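Local coordinates for ferric vibriobactin ABC transporter, periplasmic ferric vibriobactin-binding protein (Vibrio cholerae, PDB 3R5T), which binds the iron complex of the siderophore vibriobactin in the periplasm and probably delivers it to an ABC transporter for uptake, at residues W5-Q10 with G135-A140; V196-D201 with L225-T230. All coordinates share one frame; numbering follows the deposited sequence.

Contact 1. Residues W5-Q10 with G135-A140. With EDO (1,2-ethanediol), chain E.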
loop_
_atom_site.group_PDB
_atom_site.type_symbol
_atom_site.label_atom_id
_atom_site.label_comp_id
_atom_site.label_asym_id
_atom_site.label_seq_id
_atom_site.Cartn_x
_atom_site.Cartn_y
_atom_site.Cartn_z
ATOM N N TRP A 5 28.508 -2.151 -8.495
ATOM C CA TRP A 5 28.525 -1.363 -7.273
ATOM C C TRP A 5 29.868 -0.672 -7.260
ATOM O O TRP A 5 30.858 -1.265 -7.673
ATOM C CB TRP A 5 28.388 -2.268 -6.046
ATOM C CG TRP A 5 27.122 -3.039 -6.098
ATOM C CD1 TRP A 5 26.939 -4.265 -6.662
ATOM C CD2 TRP A 5 25.839 -2.605 -5.636
ATOM N NE1 TRP A 5 25.619 -4.632 -6.573
ATOM C CE2 TRP A 5 24.926 -3.636 -5.931
ATOM C CE3 TRP A 5 25.376 -1.451 -4.996
ATOM C CZ2 TRP A 5 23.574 -3.546 -5.619
ATOM C CZ3 TRP A 5 24.027 -1.367 -4.665
ATOM C CH2 TRP A 5 23.144 -2.414 -4.979
ATOM N N PRO A 6 29.912 0.588 -6.807
ATOM C CA PRO A 6 28.797 1.426 -6.350
ATOM C C PRO A 6 27.768 1.713 -7.444
ATOM O O PRO A 6 28.043 1.558 -8.630
ATOM C CB PRO A 6 29.491 2.733 -5.948
ATOM C CG PRO A 6 30.901 2.331 -5.631
ATOM C CD PRO A 6 31.213 1.252 -6.610
ATOM N N ARG A 7 26.576 2.124 -7.032
ATOM C CA ARG A 7 25.573 2.622 -7.961
ATOM C C ARG A 7 24.852 3.812 -7.340
ATOM O O ARG A 7 24.858 3.994 -6.112
ATOM C CB ARG A 7 24.577 1.525 -8.346
ATOM C CG ARG A 7 23.795 0.967 -7.175
ATOM C CD ARG A 7 22.827 -0.135 -7.601
ATOM N NE ARG A 7 23.502 -1.284 -8.199
ATOM C CZ ARG A 7 22.871 -2.354 -8.683
ATOM N NH1 ARG A 7 21.538 -2.422 -8.642
ATOM N NH2 ARG A 7 23.561 -3.353 -9.221
ATOM N N THR A 8 24.243 4.623 -8.190
ATOM C CA THR A 8 23.527 5.813 -7.764
ATOM C C THR A 8 22.038 5.542 -7.808
ATOM O O THR A 8 21.532 4.969 -8.765
ATOM C CB THR A 8 23.829 6.998 -8.685
ATOM O OG1 THR A 8 25.205 7.365 -8.550
ATOM C CG2 THR A 8 22.943 8.192 -8.343
ATOM N N PHE A 9 21.358 5.940 -6.740
ATOM C CA PHE A 9 19.916 5.813 -6.624
ATOM C C PHE A 9 19.295 7.205 -6.669
ATOM O O PHE A 9 19.731 8.112 -5.934
ATOM C CB PHE A 9 19.556 5.120 -5.299
ATOM C CG PHE A 9 18.079 4.901 -5.115
ATOM C CD1 PHE A 9 17.470 3.759 -5.620
ATOM C CD2 PHE A 9 17.298 5.847 -4.456
ATOM C CE1 PHE A 9 16.101 3.556 -5.451
ATOM C CE2 PHE A 9 15.937 5.654 -4.297
ATOM C CZ PHE A 9 15.333 4.506 -4.805
ATOM N N GLN A 10 18.277 7.372 -7.507
ATOM C CA GLN A 10 17.553 8.631 -7.594
ATOM C C GLN A 10 16.410 8.680 -6.590
ATOM O O GLN A 10 15.451 7.903 -6.666
ATOM C CB GLN A 10 17.040 8.858 -9.020
ATOM C CG GLN A 10 18.162 9.060 -10.045
ATOM C CD GLN A 10 17.645 9.200 -11.463
ATOM O OE1 GLN A 10 16.719 8.495 -11.871
ATOM N NE2 GLN A 10 18.248 10.106 -12.230
ATOM N N GLY A 135 20.030 -4.479 -5.597
ATOM C CA GLY A 135 20.602 -5.481 -6.477
ATOM C C GLY A 135 19.742 -6.723 -6.535
ATOM O O GLY A 135 20.240 -7.823 -6.788
ATOM N N LEU A 136 18.442 -6.544 -6.321
ATOM C CA LEU A 136 17.527 -7.674 -6.285
ATOM C C LEU A 136 16.564 -7.619 -7.470
ATOM O O LEU A 136 15.398 -8.008 -7.373
ATOM C CB LEU A 136 16.787 -7.736 -4.947
ATOM C CG LEU A 136 17.707 -7.962 -3.739
ATOM C CD1 LEU A 136 16.933 -7.883 -2.413
ATOM C CD2 LEU A 136 18.411 -9.303 -3.868
ATOM N N GLU A 137 17.069 -7.145 -8.599
ATOM C CA GLU A 137 16.254 -7.038 -9.816
ATOM C C GLU A 137 15.681 -8.390 -10.255
ATOM O O GLU A 137 14.530 -8.469 -10.698
ATOM C CB GLU A 137 17.055 -6.381 -10.950
ATOM C CG GLU A 137 17.567 -4.984 -10.590
ATOM C CD GLU A 137 18.994 -4.972 -10.024
ATOM O OE1 GLU A 137 19.464 -6.012 -9.512
ATOM O OE2 GLU A 137 19.637 -3.902 -10.092
ATOM N N GLU A 138 16.471 -9.453 -10.114
ATOM C CA GLU A 138 16.004 -10.789 -10.495
ATOM C C GLU A 138 14.796 -11.160 -9.661
ATOM O O GLU A 138 13.772 -11.608 -10.189
ATOM C CB GLU A 138 17.084 -11.848 -10.267
ATOM C CG GLU A 138 18.240 -11.830 -11.235
ATOM C CD GLU A 138 18.982 -13.160 -11.261
ATOM O OE1 GLU A 138 18.332 -14.202 -11.033
ATOM O OE2 GLU A 138 20.203 -13.171 -11.529
ATOM N N GLN A 139 14.937 -11.005 -8.348
ATOM C CA GLN A 139 13.866 -11.341 -7.425
ATOM C C GLN A 139 12.640 -10.503 -7.671
ATOM O O GLN A 139 11.523 -11.020 -7.671
ATOM C CB GLN A 139 14.320 -11.121 -5.974
ATOM C CG GLN A 139 15.258 -12.191 -5.444
ATOM C CD GLN A 139 16.652 -12.128 -6.049
ATOM O OE1 GLN A 139 17.366 -13.138 -6.094
ATOM N NE2 GLN A 139 17.047 -10.954 -6.522
ATOM N N ALA A 140 12.821 -9.203 -7.824
ATOM C CA ALA A 140 11.684 -8.314 -8.002
ATOM C C ALA A 140 10.970 -8.648 -9.303
ATOM O O ALA A 140 9.744 -8.783 -9.339
ATOM C CB ALA A 140 12.140 -6.869 -8.018
HETATM C C1 EDO E . 18.008 3.166 -9.351
HETATM O O1 EDO E . 19.324 3.018 -8.784
HETATM C C2 EDO E . 17.408 4.520 -8.962
HETATM O O2 EDO E . 18.044 5.582 -9.677
HETATM O O HOH W 1 22.209 -5.931 -9.685
#

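Contact 2. Residues V196-D201 with L225-T230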
loop_
_atom_site.group_PDB
_atom_site.type_symbol
_atom_site.label_atom_id
_atom_site.label_comp_id
_atom_site.label_asym_id
_atom_site.label_seq_id
_atom_site.Cartn_x
_atom_site.Cartn_y
_atom_site.Cartn_z
ATOM N N VAL A 196 -13.292 -1.105 -13.169
ATOM C CA VAL A 196 -13.207 0.231 -13.745
ATOM C C VAL A 196 -13.434 1.224 -12.611
ATOM O O VAL A 196 -14.482 1.193 -11.943
ATOM C CB VAL A 196 -14.242 0.429 -14.862
ATOM C CG1 VAL A 196 -14.141 1.835 -15.408
ATOM C CG2 VAL A 196 -14.055 -0.625 -15.972
ATOM N N LEU A 197 -12.469 2.112 -12.416
ATOM C CA LEU A 197 -12.437 2.973 -11.226
ATOM C C LEU A 197 -13.029 4.355 -11.443
ATOM O O LEU A 197 -12.769 4.994 -12.463
ATOM C CB LEU A 197 -11.002 3.122 -10.706
ATOM C CG LEU A 197 -10.437 1.972 -9.865
ATOM C CD1 LEU A 197 -11.280 1.760 -8.616
ATOM C CD2 LEU A 197 -10.358 0.695 -10.688
ATOM N N GLU A 198 -13.831 4.808 -10.478
ATOM C CA GLU A 198 -14.274 6.198 -10.441
ATOM C C GLU A 198 -13.185 7.034 -9.764
ATOM O O GLU A 198 -12.628 6.638 -8.727
ATOM C CB GLU A 198 -15.592 6.340 -9.683
ATOM C CG GLU A 198 -15.958 7.789 -9.343
ATOM C CD GLU A 198 -17.269 7.891 -8.567
ATOM O OE1 GLU A 198 -17.656 6.898 -7.930
ATOM O OE2 GLU A 198 -17.920 8.947 -8.626
ATOM N N GLU A 199 -12.883 8.183 -10.354
ATOM C CA GLU A 199 -11.933 9.127 -9.772
ATOM C C GLU A 199 -12.707 10.211 -9.031
ATOM O O GLU A 199 -13.691 10.736 -9.544
ATOM C CB GLU A 199 -11.058 9.764 -10.861
ATOM C CG GLU A 199 -10.074 10.851 -10.387
ATOM C CD GLU A 199 -8.737 10.294 -9.875
ATOM O OE1 GLU A 199 -7.806 11.085 -9.630
ATOM O OE2 GLU A 199 -8.613 9.073 -9.717
ATOM N N PRO A 200 -12.275 10.538 -7.802
ATOM C CA PRO A 200 -12.928 11.640 -7.085
ATOM C C PRO A 200 -12.594 12.970 -7.760
ATOM O O PRO A 200 -11.497 13.124 -8.297
ATOM C CB PRO A 200 -12.293 11.587 -5.686
ATOM C CG PRO A 200 -10.960 10.930 -5.906
ATOM C CD PRO A 200 -11.123 9.986 -7.070
ATOM N N ASP A 201 -13.535 13.905 -7.763
ATOM C CA ASP A 201 -13.303 15.212 -8.369
ATOM C C ASP A 201 -12.158 15.913 -7.644
ATOM O O ASP A 201 -12.237 16.136 -6.440
ATOM C CB ASP A 201 -14.584 16.042 -8.286
ATOM C CG ASP A 201 -14.504 17.349 -9.062
ATOM O OD1 ASP A 201 -13.402 17.903 -9.218
ATOM O OD2 ASP A 201 -15.570 17.838 -9.499
ATOM N N LEU A 225 -20.571 10.561 -4.948
ATOM C CA LEU A 225 -19.949 9.435 -5.652
ATOM C C LEU A 225 -20.965 8.724 -6.552
ATOM O O LEU A 225 -22.112 8.500 -6.163
ATOM C CB LEU A 225 -19.306 8.467 -4.651
ATOM C CG LEU A 225 -18.117 9.048 -3.892
ATOM C CD1 LEU A 225 -17.720 8.148 -2.722
ATOM C CD2 LEU A 225 -16.946 9.248 -4.833
ATOM N N GLN A 226 -20.555 8.376 -7.767
ATOM C CA GLN A 226 -21.518 7.839 -8.723
ATOM C C GLN A 226 -21.398 6.341 -8.998
ATOM O O GLN A 226 -22.307 5.743 -9.586
ATOM C CB GLN A 226 -21.463 8.615 -10.044
ATOM C CG GLN A 226 -21.766 10.107 -9.924
ATOM C CD GLN A 226 -23.255 10.416 -9.780
ATOM O OE1 GLN A 226 -23.702 11.521 -10.101
ATOM N NE2 GLN A 226 -24.024 9.446 -9.299
ATOM N N ALA A 227 -20.294 5.733 -8.581
ATOM C CA ALA A 227 -20.068 4.333 -8.920
ATOM C C ALA A 227 -21.113 3.399 -8.311
ATOM O O ALA A 227 -21.637 3.623 -7.209
ATOM C CB ALA A 227 -18.652 3.888 -8.549
ATOM N N GLU A 228 -21.388 2.337 -9.053
ATOM C CA GLU A 228 -22.373 1.340 -8.688
ATOM C C GLU A 228 -21.866 0.391 -7.611
ATOM O O GLU A 228 -22.646 -0.356 -7.021
ATOM C CB GLU A 228 -22.768 0.533 -9.925
ATOM C CG GLU A 228 -23.428 1.362 -11.020
ATOM C CD GLU A 228 -22.484 1.818 -12.137
ATOM O OE1 GLU A 228 -21.271 2.055 -11.905
ATOM O OE2 GLU A 228 -22.981 1.953 -13.278
ATOM N N THR A 229 -20.559 0.422 -7.369
ATOM C CA THR A 229 -19.924 -0.452 -6.392
ATOM C C THR A 229 -18.948 0.364 -5.555
ATOM O O THR A 229 -18.275 1.252 -6.072
ATOM C CB THR A 229 -19.191 -1.621 -7.082
ATOM O OG1 THR A 229 -20.156 -2.443 -7.757
ATOM C CG2 THR A 229 -18.424 -2.469 -6.069
ATOM N N THR A 230 -18.901 0.087 -4.255
ATOM C CA THR A 230 -17.955 0.739 -3.362
ATOM C C THR A 230 -17.162 -0.299 -2.585
ATOM O O THR A 230 -17.736 -1.227 -2.022
ATOM C CB THR A 230 -18.669 1.655 -2.333
ATOM O OG1 THR A 230 -19.241 2.783 -3.004
ATOM C CG2 THR A 230 -17.673 2.146 -1.247
#

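Contact 1. Residues W5-Q10 with G135-A140
Trp5 brings the benzene edge of its indole against Gly135, with CZ2 3.6 Å from Gly135 CA. Gly135 N lies in the plane of the ring, so the turn is met at the ring's rim. Gly135 has a positive phi of 72° and follows helix 123-134.

Arg7 opens strand 7-10 of the N-terminal hairpin with strand 16-19. Its chain bends at chi3 (61°) and carries the guanidinium against one face of the Trp5 indole, toward its rim. Trp5 CZ2 lies 3.3 Å from the guanidinium plane of Arg7, over its centre. From there Arg7 NH1 donates to Glu137 OE2 at 2.8 Å in a salt bridge. The carboxylate is met on its syn side, with guanidinium and carboxylate planes 49° apart. A water takes a bond from Arg7 NH2 at 2.9 Å and gives one to Glu137 OE1. NH1 also reaches Leu132 O near the end of helix 123-134, and NE reaches Val4 O.

Further along, Thr8 O and Gln10 N hold an ethanediol, probably from the crystallisation liquor. Bonds from all three guanidinium nitrogens fix the rotation of Arg7, and its charge ties the hairpin to the first turn of helix 137-155.

Contact 2. Residues V196-D201 with L225-T230
Glu198 reaches its carboxylate across to the backbone of residues 225-227 and accepts hydrogen bonds from two consecutive backbone N-H groups. Gln226 N gives a nearly straight bond to Glu198 OE2, 2.8 Å long with an angle of 170° at the hydrogen. It arrives on the syn side of the carboxylate. Ala227 N binds Glu198 OE1 at 3.0 Å, but from above the carboxylate plane, and the bond is more bent (145°). The side chain gets there fully extended, with CG turned opposite the backbone N (chi1 167°).

Carbon atoms pack around the acid. Ala227 CB lies 3.2 Å from Glu198 OE1, and Leu225 CD2 lies 3.9 Å from Glu198 OE2. The group is buried, and its negative charge is probably eased by these N-H donors.

The peptides it grips lead, through Glu228, into strand 229-233 of the mixed sheet in the C-terminal lobe of this periplasmic binding protein. The loop 196-201 follows helix 185-192.

One shell further out, Asn166 on the neighbouring strand 165-169 gives its ND2 to Glu198 OE1, a third hydrogen bond to the carboxylate. The side chains of Leu225 and Ala227 also touch Asn166. Backbone hydrogen bonds of Val196 and Glu198 with Ala165 hold the loop beside the same strand.

In the fold
Contacts 1 and 2 lie on opposite sides of the chain's centre, with their own centres 38 Å apart, and they do not touch. They share no helix or strand. Contact 1 is at the surface. It joins the small N-terminal hairpin to the start of helix 137-155, and it uses a charged pair and a bridging water. Contact 2 is largely buried. It joins a loop to the approach of strand 229-233 in the mixed sheet, and its acid is answered by backbone N-H groups and the amide of Asn166 instead of a basic side chain. The side chain of Leu225 in contact 2 is about 13 Å from the bound siderophore.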